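Local atomic coordinates of uncharacterized protein (Bombyx mori, PDB entry 5AZ0), a protein that probably reduces carbonyl compounds with a nicotinamide cofactor, as a silkworm aldo-keto reductase of the TIM-barrel fold. Residues 8-11 against 15-18; 208-213 against 218-223. One frame throughout, in Å; residues are numbered along the deposited sequence.

Contact 1 (8-11 against 15-18); sequences NFKL and DEIP
Phe-9 and Ile-17 form the hydrogen-bonded pair of an antiparallel hairpin: Phe-9 N to Ile-17 O and Ile-17 N to Phe-9 O both measure 2.8 Å, and the strand axes run at 147° to each other. Leu-11 N adds a third bond, 2.8 Å to Asp-15 O; a water donating to Leu-11 O reaches the same Asp-15 oxygen only weakly.

Lys-10 and Glu-16 share one face and run side by side. Bends at chi2 and chi4 bring the lysine NZ to 2.8 Å from Glu-16 OE2, a salt bridge in which NZ approaches the oxygen from its anti side, 31° out of the carboxylate plane. Asn-8 crosses Glu-16 at about a right angle, and its OD1 lies 3.1 Å from Pro-18 CA, alongside the proline ring. With an alanine here the amide is gone, which would probably open a gap beside the Pro-18 ring and leave the Glu-16 carboxylate without that neighbour.

On the other face Ile-17 CG2 sits 3.8 Å from Leu-11 CD2 and 4.1 Å from Phe-9 CB, while the phenyl ring extends clear of strand 16-18. Ile-17 and Pro-18 pack on Phe-100 of strand 100-105, and Pro-18 O accepts a hydrogen bond from His-68 of strand 68-70, placing this hairpin, as in other aldo-keto reductases, across the N-terminal end of the parallel barrel.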
loop_
_atom_site.group_PDB
_atom_site.type_symbol
_atom_site.label_atom_id
_atom_site.label_comp_id
_atom_site.label_asym_id
_atom_site.label_seq_id
_atom_site.Cartn_x
_atom_site.Cartn_y
_atom_site.Cartn_z
ATOM N N ASN A 8 5.513 3.389 15.066
ATOM C CA ASN A 8 4.999 4.395 14.160
ATOM C C ASN A 8 6.097 5.226 13.543
ATOM O O ASN A 8 7.035 5.544 14.225
ATOM C CB ASN A 8 4.004 5.317 14.858
ATOM C CG ASN A 8 2.781 4.557 15.432
ATOM O OD1 ASN A 8 2.121 3.703 14.812
ATOM N ND2 ASN A 8 2.544 4.817 16.643
ATOM N N PHE A 9 5.961 5.542 12.253
ATOM C CA PHE A 9 6.731 6.630 11.587
ATOM C C PHE A 9 5.944 7.908 11.613
ATOM O O PHE A 9 4.741 7.882 11.821
ATOM C CB PHE A 9 7.093 6.227 10.181
ATOM C CG PHE A 9 7.943 4.944 10.085
ATOM C CD1 PHE A 9 8.938 4.658 10.992
ATOM C CD2 PHE A 9 7.826 4.115 9.012
ATOM C CE1 PHE A 9 9.729 3.523 10.848
ATOM C CE2 PHE A 9 8.579 2.981 8.864
ATOM C CZ PHE A 9 9.552 2.697 9.762
ATOM N N LYS A 10 6.631 9.033 11.521
ATOM C CA LYS A 10 6.023 10.335 11.556
ATOM C C LYS A 10 5.834 10.827 10.112
ATOM O O LYS A 10 6.742 10.794 9.306
ATOM C CB LYS A 10 6.920 11.299 12.328
ATOM C CG LYS A 10 7.476 10.827 13.697
ATOM C CD LYS A 10 6.356 10.386 14.588
ATOM C CE LYS A 10 6.658 10.536 16.104
ATOM N NZ LYS A 10 5.349 10.964 16.772
ATOM N N LEU A 11 4.678 11.330 9.796
ATOM C CA LEU A 11 4.415 11.927 8.481
ATOM C C LEU A 11 4.730 13.407 8.471
ATOM O O LEU A 11 4.814 14.051 9.507
ATOM C CB LEU A 11 2.938 11.751 8.115
ATOM C CG LEU A 11 2.455 10.303 7.974
ATOM C CD1 LEU A 11 0.934 10.356 7.831
ATOM C CD2 LEU A 11 3.164 9.597 6.844
ATOM N N ASP A 15 1.232 13.716 11.769
ATOM C CA ASP A 15 0.535 12.517 12.207
ATOM C C ASP A 15 1.487 11.353 12.140
ATOM O O ASP A 15 2.413 11.350 11.407
ATOM C CB ASP A 15 -0.685 12.194 11.344
ATOM C CG ASP A 15 -1.808 13.195 11.486
ATOM O OD1 ASP A 15 -1.813 13.936 12.477
ATOM O OD2 ASP A 15 -2.606 13.339 10.531
ATOM N N GLU A 16 1.157 10.335 12.875
ATOM C CA GLU A 16 1.863 9.036 12.855
ATOM C C GLU A 16 1.227 8.034 11.963
ATOM O O GLU A 16 0.009 7.991 11.881
ATOM C CB GLU A 16 1.729 8.395 14.282
ATOM C CG GLU A 16 2.503 9.200 15.257
ATOM C CD GLU A 16 2.712 8.510 16.587
ATOM O OE1 GLU A 16 1.767 7.915 17.139
ATOM O OE2 GLU A 16 3.820 8.644 17.030
ATOM N N ILE A 17 2.035 7.166 11.395
ATOM C CA ILE A 17 1.568 6.066 10.650
ATOM C C ILE A 17 2.251 4.782 11.153
ATOM O O ILE A 17 3.450 4.743 11.213
ATOM C CB ILE A 17 1.798 6.257 9.167
ATOM C CG1 ILE A 17 1.080 5.121 8.395
ATOM C CG2 ILE A 17 3.271 6.329 8.774
ATOM C CD1 ILE A 17 0.960 5.412 6.896
ATOM N N PRO A 18 1.479 3.751 11.515
ATOM C CA PRO A 18 2.115 2.507 11.992
ATOM C C PRO A 18 2.894 1.851 10.881
ATOM O O PRO A 18 2.394 1.756 9.713
ATOM C CB PRO A 18 0.907 1.621 12.416
ATOM C CG PRO A 18 -0.182 2.607 12.774
ATOM C CD PRO A 18 0.010 3.747 11.767
HETATM O O HOH W 1 4.832 13.512 12.379
#

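Contact 2 (208-213 against 218-223). With ACT (acetate ion), chain J.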
loop_
_atom_site.group_PDB
_atom_site.type_symbol
_atom_site.label_atom_id
_atom_site.label_comp_id
_atom_site.label_asym_id
_atom_site.label_seq_id
_atom_site.Cartn_x
_atom_site.Cartn_y
_atom_site.Cartn_z
ATOM N N ASP A 208 16.659 4.657 -5.584
ATOM C CA ASP A 208 16.667 6.102 -5.909
ATOM C C ASP A 208 15.319 6.731 -5.548
ATOM O O ASP A 208 15.278 7.828 -5.021
ATOM C CB ASP A 208 16.947 6.370 -7.415
ATOM C CG ASP A 208 18.418 6.097 -7.811
ATOM O OD1 ASP A 208 19.241 5.852 -6.945
ATOM O OD2 ASP A 208 18.715 6.051 -9.016
ATOM N N LEU A 209 14.230 6.052 -5.918
ATOM C CA LEU A 209 12.871 6.585 -5.594
ATOM C C LEU A 209 12.659 6.694 -4.045
ATOM O O LEU A 209 12.312 7.751 -3.538
ATOM C CB LEU A 209 11.800 5.764 -6.297
ATOM C CG LEU A 209 10.293 6.146 -6.078
ATOM C CD1 LEU A 209 10.066 7.608 -6.355
ATOM C CD2 LEU A 209 9.403 5.187 -6.906
ATOM N N VAL A 210 13.099 5.691 -3.313
ATOM C CA VAL A 210 12.978 5.728 -1.849
ATOM C C VAL A 210 13.801 6.863 -1.266
ATOM O O VAL A 210 13.324 7.614 -0.435
ATOM C CB VAL A 210 13.363 4.368 -1.251
ATOM C CG1 VAL A 210 13.516 4.411 0.275
ATOM C CG2 VAL A 210 12.337 3.322 -1.646
ATOM N N ASP A 211 15.043 7.006 -1.727
ATOM C CA ASP A 211 15.923 8.034 -1.225
ATOM C C ASP A 211 15.365 9.388 -1.535
ATOM O O ASP A 211 15.392 10.266 -0.712
ATOM C CB ASP A 211 17.362 7.900 -1.848
ATOM C CG ASP A 211 18.142 6.687 -1.320
ATOM O OD1 ASP A 211 17.757 6.041 -0.305
ATOM O OD2 ASP A 211 19.132 6.331 -1.958
ATOM N N TYR A 212 14.873 9.556 -2.746
ATOM C CA TYR A 212 14.279 10.850 -3.109
ATOM C C TYR A 212 13.072 11.193 -2.190
ATOM O O TYR A 212 12.908 12.339 -1.676
ATOM C CB TYR A 212 13.827 10.854 -4.597
ATOM C CG TYR A 212 13.271 12.207 -4.987
ATOM C CD1 TYR A 212 14.129 13.308 -5.210
ATOM C CD2 TYR A 212 11.932 12.431 -5.061
ATOM C CE1 TYR A 212 13.619 14.558 -5.532
ATOM C CE2 TYR A 212 11.408 13.683 -5.337
ATOM C CZ TYR A 212 12.241 14.735 -5.572
ATOM O OH TYR A 212 11.668 15.958 -5.853
ATOM N N CYS A 213 12.208 10.217 -1.998
ATOM C CA CYS A 213 11.009 10.441 -1.086
ATOM C C CYS A 213 11.427 10.812 0.315
ATOM O O CYS A 213 10.972 11.823 0.864
ATOM C CB CYS A 213 10.061 9.216 -1.117
ATOM S SG CYS A 213 9.150 9.030 -2.735
ATOM N N VAL A 218 8.715 12.494 2.531
ATOM C CA VAL A 218 7.577 11.671 2.154
ATOM C C VAL A 218 7.902 10.274 2.611
ATOM O O VAL A 218 9.021 9.772 2.362
ATOM C CB VAL A 218 7.387 11.701 0.643
ATOM C CG1 VAL A 218 6.284 10.780 0.167
ATOM C CG2 VAL A 218 7.201 13.153 0.170
ATOM N N VAL A 219 6.969 9.660 3.336
ATOM C CA VAL A 219 7.106 8.271 3.791
ATOM C C VAL A 219 6.750 7.311 2.672
ATOM O O VAL A 219 5.755 7.498 1.942
ATOM C CB VAL A 219 6.238 8.034 5.004
ATOM C CG1 VAL A 219 6.179 6.545 5.379
ATOM C CG2 VAL A 219 6.806 8.852 6.160
ATOM N N VAL A 220 7.587 6.297 2.521
ATOM C CA VAL A 220 7.408 5.288 1.548
ATOM C C VAL A 220 6.641 4.099 2.158
ATOM O O VAL A 220 6.999 3.633 3.247
ATOM C CB VAL A 220 8.746 4.777 1.005
ATOM C CG1 VAL A 220 8.519 3.638 0.033
ATOM C CG2 VAL A 220 9.447 5.891 0.283
ATOM N N VAL A 221 5.643 3.602 1.433
ATOM C CA VAL A 221 4.805 2.515 1.920
ATOM C C VAL A 221 4.878 1.471 0.887
ATOM O O VAL A 221 4.540 1.733 -0.246
ATOM C CB VAL A 221 3.337 2.952 2.172
ATOM C CG1 VAL A 221 2.407 1.722 2.451
ATOM C CG2 VAL A 221 3.292 3.972 3.322
ATOM N N ALA A 222 5.307 0.267 1.286
ATOM C CA ALA A 222 5.518 -0.818 0.334
ATOM C C ALA A 222 4.322 -1.767 0.253
ATOM O O ALA A 222 3.988 -2.378 1.266
ATOM C CB ALA A 222 6.740 -1.633 0.742
ATOM N N TYR A 223 3.736 -1.904 -0.921
ATOM C CA TYR A 223 2.936 -3.080 -1.234
ATOM C C TYR A 223 3.753 -4.165 -1.938
ATOM O O TYR A 223 4.858 -3.911 -2.383
ATOM C CB TYR A 223 1.678 -2.719 -1.989
ATOM C CG TYR A 223 1.786 -2.291 -3.425
ATOM C CD1 TYR A 223 1.860 -3.229 -4.451
ATOM C CD2 TYR A 223 1.773 -0.953 -3.775
ATOM C CE1 TYR A 223 1.941 -2.827 -5.761
ATOM C CE2 TYR A 223 1.824 -0.572 -5.070
ATOM C CZ TYR A 223 1.922 -1.485 -6.066
ATOM O OH TYR A 223 1.928 -1.052 -7.400
HETATM C C ACT J . 16.879 1.816 -7.881
HETATM O O ACT J . 17.290 2.966 -7.718
HETATM O OXT ACT J . 15.731 1.698 -8.290
HETATM C CH3 ACT J . 17.660 0.566 -7.534
#
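Val-220 sets two methyl groups against helix 207-215 from strand 219-223, within a beta-alpha-beta unit of the TIM barrel: strand 195-199 leads into the helix, and the helix returns to the next parallel strand. The evidence for close fitting is the pattern of approaches to this one valine. Its CG2 is the main bump. It lies 3.7 Å from Cys-213 CB and 4.1 Å from Val-210 CA, in the hollow between residues three apart on the helix. CG1, anti to the backbone N (chi1 176°), also turns to Val-210 and comes to 4.2 Å from its CG2. The two valine side chains cross at about a right angle, with one methyl of each forming the contact.

Cys-213 CB, pointing toward the other segment, touches both Val-220 within the strand and Val-218 just ahead of it, the latter at 4.1 Å from CB to CB. Thus Val-218 and Val-220, two residues apart, address the same helical residue. Strand 195-199 closes the neighbouring side: Val-220 also packs on Ile-198, and Cys-213 on Asn-196. Arg-270, from a loop, touches Val-210. All four residues that meet across the contact are buried; their side-chain contacts are apolar, and 215 Å² is buried in all, both sides summed.

At the other end of the helical segment, Asp-208 N gives a hydrogen bond to an acetate oxygen, probably from the crystallisation liquor. The polar tie between the segments is a backbone bond near the turn into the strand: Val-218 N donates to Cys-213 O over 2.9 Å, with an N-H...O angle of 153° and the donor standing above the carbonyl plane, 43° out of it.

Contact 1 is partly buried, whereas all four touching residues of contact 2 are buried, and their chemistry differs accordingly. The hairpin 8-11/15-18 relies on backbone bonds, with a salt bridge on its exposed face, whereas 208-213/218-223 is a helix-on-strand contact of valine and cysteine carbons with one backbone bond. They share no element: the first joins two strands of a separate antiparallel pair, the second a helix and a strand of the parallel barrel. Their centres are nevertheless 14 Å apart, and Val-219, turned away from helix 207-215, bridges them: its CG2 packs 3.8 Å from Leu-11 CD2 and 3.7 Å from Lys-10 O.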